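Local coordinates for protein putative citrate lyase, alfa subunit (Streptococcus mutans, PDB 2HJ0) that is of unknown function here but belongs to the CitF family of alpha/beta proteins, with two mixed, mainly parallel sheets, at residues I52-A55 with I56-T59; H71-R74 with E75-V79; V105-P108 with L109-H112. One frame throughout, in Å; residues are numbered along the deposited sequence.

Interaction 1 (I52-A55 with I56-T59); sequences IHEA and IEKT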
# COMPACT_ATOMS: atom_id res chain seq x y z
N ILE A 52 -4.59 -26.50 2.89
CA ILE A 52 -4.98 -25.59 3.95
C ILE A 52 -4.42 -26.16 5.25
O ILE A 52 -4.04 -25.40 6.13
CB ILE A 52 -6.52 -25.46 4.07
CG1 ILE A 52 -7.00 -24.23 3.30
CG2 ILE A 52 -6.94 -25.35 5.52
CD1 ILE A 52 -6.95 -24.39 1.82
N HIS A 53 -4.37 -27.48 5.35
CA HIS A 53 -3.86 -28.14 6.55
C HIS A 53 -2.45 -27.64 6.89
O HIS A 53 -2.24 -27.10 7.98
CB HIS A 53 -3.84 -29.67 6.37
CG HIS A 53 -3.55 -30.43 7.64
ND1 HIS A 53 -4.54 -30.99 8.42
CD2 HIS A 53 -2.38 -30.64 8.30
CE1 HIS A 53 -4.00 -31.51 9.50
NE2 HIS A 53 -2.69 -31.32 9.46
N GLU A 54 -1.51 -27.82 5.97
CA GLU A 54 -0.12 -27.39 6.18
C GLU A 54 -0.05 -25.89 6.46
O GLU A 54 0.84 -25.41 7.16
CB GLU A 54 0.73 -27.72 4.96
CG GLU A 54 2.22 -27.50 5.15
CD GLU A 54 3.03 -27.73 3.88
OE1 GLU A 54 4.27 -27.68 3.94
OE2 GLU A 54 2.42 -27.97 2.81
N ALA A 55 -0.99 -25.14 5.90
CA ALA A 55 -1.00 -23.72 6.13
C ALA A 55 -1.26 -23.47 7.60
O ALA A 55 -0.54 -22.71 8.24
CB ALA A 55 -2.10 -23.06 5.29
N ILE A 56 -2.29 -24.12 8.15
CA ILE A 56 -2.65 -23.97 9.56
C ILE A 56 -1.48 -24.41 10.42
O ILE A 56 -1.17 -23.81 11.46
CB ILE A 56 -3.89 -24.82 9.91
CG1 ILE A 56 -5.05 -24.43 8.99
CG2 ILE A 56 -4.28 -24.59 11.36
CD1 ILE A 56 -6.26 -25.32 9.08
N GLU A 57 -0.82 -25.45 9.95
CA GLU A 57 0.31 -26.03 10.65
C GLU A 57 1.49 -25.07 10.66
O GLU A 57 1.88 -24.55 11.71
CB GLU A 57 0.70 -27.33 9.97
CG GLU A 57 1.67 -28.18 10.74
CD GLU A 57 2.31 -29.23 9.87
OE1 GLU A 57 3.27 -28.89 9.12
OE2 GLU A 57 1.84 -30.39 9.91
N LYS A 58 2.07 -24.82 9.50
CA LYS A 58 3.22 -23.94 9.43
C LYS A 58 2.95 -22.52 9.92
O LYS A 58 3.86 -21.71 10.01
CB LYS A 58 3.79 -23.90 8.01
CG LYS A 58 4.46 -25.21 7.60
CD LYS A 58 5.36 -25.05 6.37
CE LYS A 58 6.45 -23.97 6.62
NZ LYS A 58 7.35 -23.72 5.44
N THR A 59 1.70 -22.23 10.24
CA THR A 59 1.35 -20.90 10.68
C THR A 59 1.38 -20.83 12.20
O THR A 59 1.35 -19.76 12.79
CB THR A 59 -0.02 -20.53 10.11
OG1 THR A 59 -0.10 -19.12 9.97
CG2 THR A 59 -1.12 -21.01 11.01
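I52 and I56 meet one turn apart on the short helix 52-58, which lies beside the alpha/beta sheet that has 48-49 as one of its edge strands. The contact is local, within one run of helix. Three successive i to i+4 backbone bonds hold the turns together: I56 N to I52 O, E57 N to H53 O at 2.9 Å, and K58 N to E54 O at 2.7 Å.

On the buried face, I52 CG2 touches I56 CD1 at 3.6 Å, and the two branched chains slant across each other. In I56, CG1 lies anti to the carbonyl carbon (chi1 -56°) and beside the backbone N. This turns the ethyl branch back toward the preceding turn, with CG1 3.2 Å from I52 O. Both isoleucines also pack on helix 79-89, I52 on M82 and E86, I56 on E86 and I87. I52 reaches V229 of strand 227-230 as well. H53 leaves on a neighbouring face, and its ND1 is hydrogen-bonded to E86.

E54 and K58 run side by side and point the same way. The E54 chain is fully extended, with CG anti to the backbone N (chi1 -172°). Its OE2 is bonded to S50 OG just before the helix. K58 bends at chi3 (57°), and its ammonium does not meet the carboxylate: NZ stays 5.2 Å from E54 OE1. Opposite charges at that spacing may still attract weakly. The aliphatic parts do the touching. K58 CG lies on E54 CG at 4.0 Å, and one carbon further out K58 CD sits 3.7 Å from E54 OE1.

Interaction 2 (H71-R74 with E75-V79); sequences HHFR and EGDYV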
# COMPACT_ATOMS: atom_id res chain seq x y z
N HIS A 71 -15.27 -11.08 2.79
CA HIS A 71 -16.51 -11.55 2.16
C HIS A 71 -16.73 -11.09 0.71
O HIS A 71 -17.89 -10.95 0.27
CB HIS A 71 -17.72 -11.14 3.01
CG HIS A 71 -17.96 -9.67 3.05
ND1 HIS A 71 -17.11 -8.80 3.70
CD2 HIS A 71 -18.93 -8.91 2.50
CE1 HIS A 71 -17.54 -7.56 3.54
NE2 HIS A 71 -18.64 -7.60 2.81
N HIS A 72 -15.66 -10.87 -0.03
CA HIS A 72 -15.83 -10.40 -1.41
C HIS A 72 -16.49 -11.42 -2.33
O HIS A 72 -17.03 -11.06 -3.37
CB HIS A 72 -14.50 -9.94 -1.99
CG HIS A 72 -14.11 -8.56 -1.57
ND1 HIS A 72 -13.00 -8.30 -0.79
CD2 HIS A 72 -14.67 -7.36 -1.83
CE1 HIS A 72 -12.90 -6.99 -0.60
NE2 HIS A 72 -13.90 -6.40 -1.22
N PHE A 73 -16.46 -12.69 -1.94
CA PHE A 73 -17.09 -13.74 -2.75
C PHE A 73 -18.55 -13.95 -2.33
O PHE A 73 -19.28 -14.74 -2.93
CB PHE A 73 -16.33 -15.06 -2.61
CG PHE A 73 -15.00 -15.05 -3.29
CD1 PHE A 73 -13.84 -15.28 -2.58
CD2 PHE A 73 -14.92 -14.80 -4.66
CE1 PHE A 73 -12.61 -15.26 -3.22
CE2 PHE A 73 -13.70 -14.77 -5.31
CZ PHE A 73 -12.54 -15.00 -4.60
N ARG A 74 -18.94 -13.23 -1.29
CA ARG A 74 -20.29 -13.30 -0.77
C ARG A 74 -20.81 -14.71 -0.60
O ARG A 74 -20.11 -15.56 -0.05
CB ARG A 74 -21.21 -12.48 -1.64
CG ARG A 74 -20.79 -11.04 -1.65
CD ARG A 74 -21.93 -10.15 -2.01
NE ARG A 74 -21.87 -9.82 -3.42
CZ ARG A 74 -22.83 -9.16 -4.06
NH1 ARG A 74 -22.69 -8.89 -5.36
NH2 ARG A 74 -23.90 -8.77 -3.38
N GLU A 75 -22.02 -14.98 -1.08
CA GLU A 75 -22.63 -16.31 -0.95
C GLU A 75 -21.91 -17.40 -1.71
O GLU A 75 -22.26 -18.57 -1.60
CB GLU A 75 -24.09 -16.28 -1.40
CG GLU A 75 -25.00 -15.39 -0.57
CD GLU A 75 -25.14 -15.83 0.89
OE1 GLU A 75 -24.89 -17.03 1.20
OE2 GLU A 75 -25.50 -14.98 1.73
N GLY A 76 -20.90 -17.01 -2.48
CA GLY A 76 -20.15 -17.99 -3.22
C GLY A 76 -18.86 -18.35 -2.53
O GLY A 76 -18.08 -19.14 -3.06
N ASP A 77 -18.62 -17.81 -1.33
CA ASP A 77 -17.37 -18.10 -0.62
C ASP A 77 -17.15 -19.55 -0.22
O ASP A 77 -18.07 -20.24 0.21
CB ASP A 77 -17.22 -17.25 0.64
CG ASP A 77 -15.96 -17.61 1.41
OD1 ASP A 77 -14.86 -17.29 0.93
OD2 ASP A 77 -16.06 -18.26 2.48
N TYR A 78 -15.90 -20.00 -0.34
CA TYR A 78 -15.53 -21.36 0.03
C TYR A 78 -14.41 -21.35 1.07
O TYR A 78 -14.27 -22.30 1.83
CB TYR A 78 -15.05 -22.14 -1.18
CG TYR A 78 -16.13 -22.58 -2.15
CD1 TYR A 78 -15.78 -23.14 -3.37
CD2 TYR A 78 -17.48 -22.44 -1.85
CE1 TYR A 78 -16.74 -23.56 -4.28
CE2 TYR A 78 -18.46 -22.86 -2.77
CZ TYR A 78 -18.07 -23.42 -3.99
OH TYR A 78 -19.00 -23.81 -4.93
N VAL A 79 -13.61 -20.28 1.08
CA VAL A 79 -12.48 -20.14 1.98
C VAL A 79 -12.83 -20.24 3.46
O VAL A 79 -12.18 -20.98 4.18
CB VAL A 79 -11.74 -18.81 1.73
CG1 VAL A 79 -10.54 -18.69 2.64
CG2 VAL A 79 -11.32 -18.74 0.28
O HOH W 1 -15.64 -14.17 0.64
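The loop that joins strand 66-69 to helix 79-89 winds through consecutive tight turns here. F73 and R74 are gripped by the residues that follow them. A type I beta turn runs from H71 to R74, closed by R74 N bonding to H71 O, and a short 3-10 segment includes E75 and G76. G76 N donates to F73 O at 2.8 Å, and D77 N donates to R74 O at 3.0 Å.

F73 and D77 are the side chains that meet. They cross at about a right angle, with CB to CB at 4.0 Å. With chi1 at 177°, D77 turns CG away from its own N, and OD1 comes within 4.2 Å of F73 CD1. The carboxylate plane is turned only 21° from the ring plane. A water accepts from F73 N at 3.1 Å and gives a weak bond to D77 OD1. V79 N also bonds weakly to OD1, with an N-H...O angle of 127°.

D77 OD2 takes bonds from M80 N and H106 NE2. The R74 side chain leads away from the turn and lies about 3 Å from a bound citric acid. The D77 carboxylate thus ties the loop to the start of helix 79-89, and its several donors would probably stabilise a negative charge there.

Interaction 3 (V105-P108 with L109-H112); sequences VHEP and LIDH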
# COMPACT_ATOMS: atom_id res chain seq x y z
N VAL A 105 -24.04 -18.89 3.26
CA VAL A 105 -23.32 -20.09 2.88
C VAL A 105 -22.38 -20.47 4.02
O VAL A 105 -21.83 -21.57 4.04
CB VAL A 105 -22.50 -19.86 1.59
CG1 VAL A 105 -21.39 -18.84 1.85
CG2 VAL A 105 -21.94 -21.17 1.09
N HIS A 106 -22.20 -19.55 4.96
CA HIS A 106 -21.33 -19.78 6.10
C HIS A 106 -22.06 -20.54 7.22
O HIS A 106 -21.64 -20.48 8.37
CB HIS A 106 -20.80 -18.44 6.63
CG HIS A 106 -19.82 -17.77 5.71
ND1 HIS A 106 -19.80 -16.41 5.51
CD2 HIS A 106 -18.83 -18.29 4.95
CE1 HIS A 106 -18.83 -16.11 4.66
NE2 HIS A 106 -18.23 -17.23 4.30
N GLU A 107 -23.12 -21.24 6.87
CA GLU A 107 -23.90 -22.00 7.86
C GLU A 107 -23.06 -22.95 8.72
O GLU A 107 -23.29 -23.07 9.92
CB GLU A 107 -24.99 -22.80 7.16
CG GLU A 107 -26.06 -23.34 8.09
CD GLU A 107 -26.91 -24.42 7.42
OE1 GLU A 107 -26.36 -25.51 7.15
OE2 GLU A 107 -28.12 -24.17 7.16
N PRO A 108 -22.08 -23.64 8.11
CA PRO A 108 -21.23 -24.56 8.87
C PRO A 108 -20.68 -23.96 10.16
O PRO A 108 -20.35 -24.69 11.09
CB PRO A 108 -20.12 -24.88 7.87
CG PRO A 108 -20.87 -24.89 6.58
CD PRO A 108 -21.70 -23.64 6.69
N LEU A 109 -20.60 -22.64 10.20
CA LEU A 109 -20.11 -21.93 11.38
C LEU A 109 -20.90 -22.32 12.62
O LEU A 109 -20.33 -22.51 13.69
CB LEU A 109 -20.24 -20.43 11.17
CG LEU A 109 -19.14 -19.51 11.69
CD1 LEU A 109 -19.76 -18.11 11.88
CD2 LEU A 109 -18.56 -20.00 13.01
N ILE A 110 -22.22 -22.44 12.47
CA ILE A 110 -23.06 -22.78 13.61
C ILE A 110 -22.53 -23.95 14.44
O ILE A 110 -22.34 -23.83 15.65
CB ILE A 110 -24.51 -23.04 13.17
CG1 ILE A 110 -25.05 -21.82 12.41
CG2 ILE A 110 -25.39 -23.30 14.39
CD1 ILE A 110 -26.42 -22.02 11.85
N ASP A 111 -22.26 -25.08 13.79
CA ASP A 111 -21.73 -26.23 14.52
C ASP A 111 -20.39 -25.93 15.18
O ASP A 111 -20.14 -26.38 16.30
CB ASP A 111 -21.56 -27.45 13.61
CG ASP A 111 -22.86 -28.18 13.35
OD1 ASP A 111 -23.70 -28.26 14.27
OD2 ASP A 111 -23.05 -28.69 12.23
N HIS A 112 -19.53 -25.18 14.51
CA HIS A 112 -18.22 -24.86 15.09
C HIS A 112 -18.38 -24.04 16.37
O HIS A 112 -17.50 -24.04 17.23
CB HIS A 112 -17.36 -24.07 14.10
CG HIS A 112 -17.02 -24.82 12.85
ND1 HIS A 112 -16.31 -26.00 12.87
CD2 HIS A 112 -17.29 -24.56 11.55
CE1 HIS A 112 -16.17 -26.44 11.63
NE2 HIS A 112 -16.75 -25.58 10.81
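E107 and I110 meet where the loop after strand 95-99 turns into helix 109-114. A type I beta turn from H106 to L109 leads into the helix. I110 N donates to E107 O at 2.8 Å, with an N-H...O angle of 149°.

The I110 side chain can be followed outward. CB lies 3.5 Å from E107 O. CG1 is anti to the carbonyl carbon (chi1 -56°), which swings it back over the preceding turn to 3.3 Å from the same oxygen. CD1, at the end of this branch, is 3.8 Å from E107 O and reaches E107 CG at 4.0 Å. Only CG of the E107 side chain meets the isoleucine, and the extended chain carries the carboxylate onward. I110 also touches A133 of helix 127-135, and E107 touches K129 of the same helix.

One turn on, the H112 ring comes up to the P108 carbonyl, with CD2 3.1 Å from P108 O. H112 packs on A88 of helix 79-89 as well. H106 is held by its own partners, among them A103 N, which is bonded to its ND1.

E107 therefore meets the first helical turn twice. Its backbone oxygen takes the I110 N-H and lies close to the isoleucine's CB, CG1 and CD1, while its CG meets the methyl end. The interaction is polar at the backbone and apolar along the side chains.

Interactions 1, 2 and 3 follow in series along the chain, on the same side of its centre. All belong to the region of the ten-strand sheet. Helix 52-58 carries interaction 1. Interaction 2 lies in the loop after strand 66-69, and interaction 3 spans the end of the loop after strand 95-99 and the start of helix 109-114. Interaction 1 lies about 21 Å from each of the others, centre to centre, and touches neither. Interactions 2 and 3 are about 13 Å apart between centres and do touch: E75 OE1 is 2.9 Å from V105 N. These neighbouring crossover loops are thus joined directly. Helix 79-89 connects all three, packing against residues of interactions 1 and 3 and beginning in interaction 2.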